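Local coordinates for PKS_KS domain-containing protein (Photorhabdus luminescens subsp. laumondii, PDB 6SMO) that probably extends acyl or polyketide chains as a beta-ketoacyl-[acyl-carrier-protein] synthase, and is seen here holding a linear dodecanal polyketone, at residues Y296-D300 with G427-I431; N375-S379 with L422-S426. All blocks are in the same frame, centred on the assembly; numbering follows the deposited sequence.

Interaction 1: Y296-D300 with G427-I431; sequences YHMTD and GFSGI. With LKZ (3,5,7,9,11-pentakis(oxidanylidene)dodecanal), chain H.
The first torsion of Phe428 (chi1 -72°) sets CG beside its own backbone N and anti to the carbonyl carbon, turning the ring toward Thr299, where chi1 of 66° places OG1 between N and the carbonyl carbon and leaves CG2 anti to that carbon, facing the ring. That methyl lies 3.7 Å from the centroid of the Phe428 ring and 11° off the ring normal, which identifies a CH-pi contact over the middle of one face. The opposite face receives the bound polyketone, with LKZ C3 displaced toward the rim; the ring therefore separates loop 296-300 from the ligand. Next to the ring the two backbones are bonded directly: Ser429 N donates to Met298 O (3.0 Å), in the carbonyl plane on a lone pair. The same oxygen takes a CA-H...O contact from Phe428 CA at 3.2 Å. The Met298 chain, folded at chi2 and chi3, brings CE to 3.6 Å from Ser429 OG, a hydroxyl hydrogen-bonded to Ala136 O of the Ketoacyl_synth_N partner chain. The Phe428 side chain also packs on Phe230 and Leu233 of helix 224-233. The sequences YHMT and GFSG resemble the two gating loops, mobile in FabF-type synthases, making Phe428 the probable gatekeeper. Since Phe428 N also donates to LKZ O23 (2.6 Å), one residue contributes both a backbone grip on a ligand carbonyl and an apolar wall beside the chain.

Interaction 2: N375-S379 with L422-S426; sequences NAIES and LKLSS
Helix 375-379 runs almost antiparallel to strand 422-426; the axes of the short segments make 167° and come no nearer than 9.8 Å, as expected where a helix of the central layer in the thiolase fold lies on a sheet. Polar side chains carry the interface. Lys423 has CG anti to its N (chi1 171°), then bends at chi2 and chi4, which returns NZ along the strand to donate to Ser425 OG (3.1 Å). From there the Ser425 hydroxyl donates to Asn375 OD1 at 2.7 Å, arriving well above the carbonyl plane, 74° out of it. Lys423 and Glu378 cross at about a right angle; their salt bridge, NZ to OE1, is long at 3.3 Å and weak as a hydrogen bond. A water bridges the same groups, donating to both Asn375 OD1 (2.7 Å) and Glu378 OE1 (2.9 Å) while accepting from Lys423 NZ, so the three side chains share one buried solvent molecule. Outside the pair, Glu378 OE2 forms a salt bridge with Lys364, and Asn375 ND2 donates to the carbonyl of Cys191 in the ligand pocket. The network thus ties strand to helix and fixes the Asn375 amide from both its ends. Within the helix, Asn375 O accepts from Ser379 N and from Ser379 OG (3.0 Å), the two donors approaching from opposite faces of the carbonyl plane.

In the fold
Both contacts are buried, yet their places differ: the centre of interaction 2 lies about 6 Å from the centre of the chain and no other protein chain touches it, while that of interaction 1 lies about 17 Å away, where two other protein chains reach it. Strand 420-427 connects them, since 422-426 runs along most of its length and 427-431 turns out of its end; Ile431 O and Ser426 CB, 4.1 Å apart, mark where they touch. Loop meets loop in interaction 1 through backbone bonding and apolar contacts beside the polyketone, whereas helix and strand in interaction 2 are joined by charged and hydroxyl side chains with a shared water. Each also reaches the ligand pocket, directly in the first and through Cys191 in the second.

Interaction 1: Y296-D300 with G427-I431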
loop_
_atom_site.group_PDB
_atom_site.type_symbol
_atom_site.label_atom_id
_atom_site.label_comp_id
_atom_site.label_asym_id
_atom_site.label_seq_id
_atom_site.Cartn_x
_atom_site.Cartn_y
_atom_site.Cartn_z
ATOM N N TYR B 296 -13.724 9.895 -3.139
ATOM C CA TYR B 296 -14.953 10.082 -2.323
ATOM C C TYR B 296 -14.567 10.287 -0.852
ATOM O O TYR B 296 -14.797 11.393 -0.324
ATOM C CB TYR B 296 -15.892 8.887 -2.512
ATOM C CG TYR B 296 -17.160 8.935 -1.697
ATOM C CD1 TYR B 296 -18.223 9.742 -2.073
ATOM C CD2 TYR B 296 -17.303 8.168 -0.552
ATOM C CE1 TYR B 296 -19.392 9.790 -1.330
ATOM C CE2 TYR B 296 -18.466 8.203 0.202
ATOM C CZ TYR B 296 -19.514 9.017 -0.189
ATOM O OH TYR B 296 -20.660 9.055 0.551
ATOM N N HIS B 297 -14.004 9.253 -0.218
ATOM C CA HIS B 297 -13.582 9.251 1.210
ATOM C C HIS B 297 -12.465 8.222 1.417
ATOM O O HIS B 297 -12.307 7.337 0.552
ATOM C CB HIS B 297 -14.786 8.981 2.125
ATOM C CG HIS B 297 -14.692 9.646 3.458
ATOM N ND1 HIS B 297 -15.093 10.952 3.656
ATOM C CD2 HIS B 297 -14.256 9.198 4.655
ATOM C CE1 HIS B 297 -14.904 11.282 4.916
ATOM N NE2 HIS B 297 -14.390 10.222 5.552
ATOM N N MET B 298 -11.761 8.328 2.545
ATOM C CA MET B 298 -10.623 7.438 2.884
ATOM C C MET B 298 -11.119 6.085 3.400
ATOM O O MET B 298 -10.540 5.070 2.992
ATOM C CB MET B 298 -9.745 8.077 3.963
ATOM C CG MET B 298 -8.964 9.277 3.490
ATOM S SD MET B 298 -7.557 8.868 2.458
ATOM C CE MET B 298 -6.554 7.918 3.592
ATOM N N THR B 299 -12.162 6.078 4.234
ATOM C CA THR B 299 -12.661 4.818 4.845
ATOM C C THR B 299 -14.079 4.494 4.365
ATOM O O THR B 299 -14.361 3.318 4.108
ATOM C CB THR B 299 -12.563 4.895 6.373
ATOM O OG1 THR B 299 -13.445 5.897 6.868
ATOM C CG2 THR B 299 -11.170 5.229 6.847
ATOM N N ASP B 300 -14.925 5.511 4.238
ATOM C CA ASP B 300 -16.340 5.337 3.805
ATOM C C ASP B 300 -16.392 4.972 2.317
ATOM O O ASP B 300 -15.535 5.464 1.554
ATOM C CB ASP B 300 -17.165 6.598 4.080
ATOM C CG ASP B 300 -17.315 6.938 5.554
ATOM O OD1 ASP B 300 -17.239 6.010 6.386
ATOM O OD2 ASP B 300 -17.508 8.132 5.860
ATOM N N GLY B 427 -10.092 -1.278 -0.257
ATOM C CA GLY B 427 -9.281 -0.880 0.902
ATOM C C GLY B 427 -9.408 0.609 1.154
ATOM O O GLY B 427 -10.201 1.256 0.464
ATOM N N PHE B 428 -8.597 1.136 2.076
ATOM C CA PHE B 428 -8.572 2.580 2.425
ATOM C C PHE B 428 -7.903 3.376 1.303
ATOM O O PHE B 428 -7.144 2.778 0.541
ATOM C CB PHE B 428 -7.954 2.820 3.802
ATOM C CG PHE B 428 -8.824 2.387 4.950
ATOM C CD1 PHE B 428 -10.149 2.058 4.742
ATOM C CD2 PHE B 428 -8.326 2.326 6.235
ATOM C CE1 PHE B 428 -10.953 1.665 5.795
ATOM C CE2 PHE B 428 -9.131 1.934 7.287
ATOM C CZ PHE B 428 -10.441 1.603 7.064
ATOM N N SER B 429 -8.159 4.689 1.286
ATOM C CA SER B 429 -7.765 5.683 0.248
ATOM C C SER B 429 -8.619 5.471 -1.006
ATOM O O SER B 429 -8.143 5.752 -2.097
ATOM C CB SER B 429 -6.289 5.787 -0.054
ATOM O OG SER B 429 -5.508 5.514 1.087
ATOM N N GLY B 430 -9.822 4.932 -0.818
ATOM C CA GLY B 430 -10.790 4.701 -1.903
ATOM C C GLY B 430 -10.232 3.846 -3.019
ATOM O O GLY B 430 -10.486 4.167 -4.181
ATOM N N ILE B 431 -9.508 2.787 -2.666
ATOM C CA ILE B 431 -8.882 1.914 -3.697
ATOM C C ILE B 431 -9.764 0.707 -4.032
ATOM O O ILE B 431 -10.101 -0.051 -3.129
ATOM C CB ILE B 431 -7.473 1.475 -3.264
ATOM C CG1 ILE B 431 -6.580 2.668 -2.939
ATOM C CG2 ILE B 431 -6.845 0.588 -4.324
ATOM C CD1 ILE B 431 -5.163 2.294 -2.626
HETATM C C4 LKZ H . -3.937 0.607 11.400
HETATM C C5 LKZ H . -3.416 1.037 10.053
HETATM C C6 LKZ H . -3.249 -0.050 8.985
HETATM C C7 LKZ H . -4.287 0.166 7.906
HETATM C C8 LKZ H . -4.291 -0.732 6.663
HETATM C C10 LKZ H . -9.007 -1.777 4.664
HETATM C C22 LKZ H . -2.751 0.460 12.332
HETATM C C11 LKZ H . -8.645 -3.226 4.871
HETATM O O19 LKZ H . -9.216 -3.933 5.681
HETATM C C3 LKZ H . -7.666 -1.069 4.678
HETATM O O23 LKZ H . -7.344 -0.339 3.757
HETATM C C2 LKZ H . -6.698 -1.417 5.817
HETATM C C9 LKZ H . -5.560 -0.397 5.875
HETATM O O20 LKZ H . -5.681 0.706 5.378
HETATM O O21 LKZ H . -5.141 1.012 8.057
HETATM O O22 LKZ H . -3.120 2.204 9.855
HETATM O O24 LKZ H . -2.400 1.354 13.089
HETATM C C23 LKZ H . -2.024 -0.869 12.271
#

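Interaction 2: N375-S379 with L422-S426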
loop_
_atom_site.group_PDB
_atom_site.type_symbol
_atom_site.label_atom_id
_atom_site.label_comp_id
_atom_site.label_asym_id
_atom_site.label_seq_id
_atom_site.Cartn_x
_atom_site.Cartn_y
_atom_site.Cartn_z
ATOM N N ASN B 375 -7.184 -10.681 0.359
ATOM C CA ASN B 375 -7.260 -10.747 -1.123
ATOM C C ASN B 375 -6.565 -12.007 -1.637
ATOM O O ASN B 375 -7.146 -12.680 -2.473
ATOM C CB ASN B 375 -6.573 -9.555 -1.780
ATOM C CG ASN B 375 -7.139 -8.235 -1.325
ATOM O OD1 ASN B 375 -8.317 -8.144 -1.009
ATOM N ND2 ASN B 375 -6.310 -7.211 -1.301
ATOM N N ALA B 376 -5.369 -12.287 -1.124
ATOM C CA ALA B 376 -4.500 -13.422 -1.514
ATOM C C ALA B 376 -5.145 -14.749 -1.096
ATOM O O ALA B 376 -5.180 -15.671 -1.933
ATOM C CB ALA B 376 -3.131 -13.259 -0.900
ATOM N N ILE B 377 -5.636 -14.838 0.146
ATOM C CA ILE B 377 -6.273 -16.064 0.718
ATOM C C ILE B 377 -7.526 -16.396 -0.106
ATOM O O ILE B 377 -7.727 -17.587 -0.418
ATOM C CB ILE B 377 -6.589 -15.890 2.220
ATOM C CG1 ILE B 377 -5.316 -15.706 3.053
ATOM C CG2 ILE B 377 -7.421 -17.054 2.740
ATOM C CD1 ILE B 377 -5.548 -15.055 4.397
ATOM N N GLU B 378 -8.332 -15.382 -0.441
ATOM C CA GLU B 378 -9.551 -15.516 -1.286
ATOM C C GLU B 378 -9.149 -15.868 -2.725
ATOM O O GLU B 378 -9.915 -16.596 -3.381
ATOM C CB GLU B 378 -10.378 -14.230 -1.259
ATOM C CG GLU B 378 -11.134 -14.017 0.039
ATOM C CD GLU B 378 -11.653 -12.604 0.246
ATOM O OE1 GLU B 378 -12.135 -11.999 -0.734
ATOM O OE2 GLU B 378 -11.571 -12.108 1.390
ATOM N N SER B 379 -8.006 -15.355 -3.195
ATOM C CA SER B 379 -7.422 -15.653 -4.532
ATOM C C SER B 379 -6.959 -17.115 -4.593
ATOM O O SER B 379 -7.108 -17.729 -5.667
ATOM C CB SER B 379 -6.298 -14.704 -4.877
ATOM O OG SER B 379 -6.807 -13.461 -5.338
ATOM N N LEU B 422 -14.847 -13.422 -11.450
ATOM C CA LEU B 422 -14.446 -12.061 -10.999
ATOM C C LEU B 422 -14.002 -12.135 -9.534
ATOM O O LEU B 422 -14.510 -13.007 -8.804
ATOM C CB LEU B 422 -15.623 -11.096 -11.167
ATOM C CG LEU B 422 -15.571 -10.179 -12.388
ATOM C CD1 LEU B 422 -15.342 -10.968 -13.669
ATOM C CD2 LEU B 422 -16.846 -9.359 -12.491
ATOM N N LYS B 423 -13.089 -11.246 -9.135
ATOM C CA LYS B 423 -12.534 -11.156 -7.758
ATOM C C LYS B 423 -12.420 -9.680 -7.374
ATOM O O LYS B 423 -11.482 -9.018 -7.854
ATOM C CB LYS B 423 -11.181 -11.872 -7.691
ATOM C CG LYS B 423 -10.391 -11.680 -6.403
ATOM C CD LYS B 423 -11.016 -12.349 -5.198
ATOM C CE LYS B 423 -10.535 -11.767 -3.886
ATOM N NZ LYS B 423 -11.223 -10.496 -3.560
ATOM N N LEU B 424 -13.347 -9.196 -6.542
ATOM C CA LEU B 424 -13.460 -7.771 -6.131
ATOM C C LEU B 424 -12.711 -7.570 -4.809
ATOM O O LEU B 424 -12.902 -8.395 -3.893
ATOM C CB LEU B 424 -14.942 -7.406 -5.990
ATOM C CG LEU B 424 -15.704 -7.142 -7.291
ATOM C CD1 LEU B 424 -15.406 -8.194 -8.349
ATOM C CD2 LEU B 424 -17.201 -7.072 -7.029
ATOM N N SER B 425 -11.887 -6.520 -4.726
ATOM C CA SER B 425 -11.160 -6.096 -3.499
ATOM C C SER B 425 -11.307 -4.584 -3.301
ATOM O O SER B 425 -11.381 -3.856 -4.310
ATOM C CB SER B 425 -9.711 -6.506 -3.547
ATOM O OG SER B 425 -9.579 -7.911 -3.395
ATOM N N SER B 426 -11.346 -4.147 -2.041
ATOM C CA SER B 426 -11.498 -2.732 -1.613
ATOM C C SER B 426 -10.640 -2.482 -0.370
ATOM O O SER B 426 -10.512 -3.408 0.455
ATOM C CB SER B 426 -12.944 -2.393 -1.358
ATOM O OG SER B 426 -13.693 -2.420 -2.564
HETATM O O HOH W 1 -10.704 -9.427 -0.573
#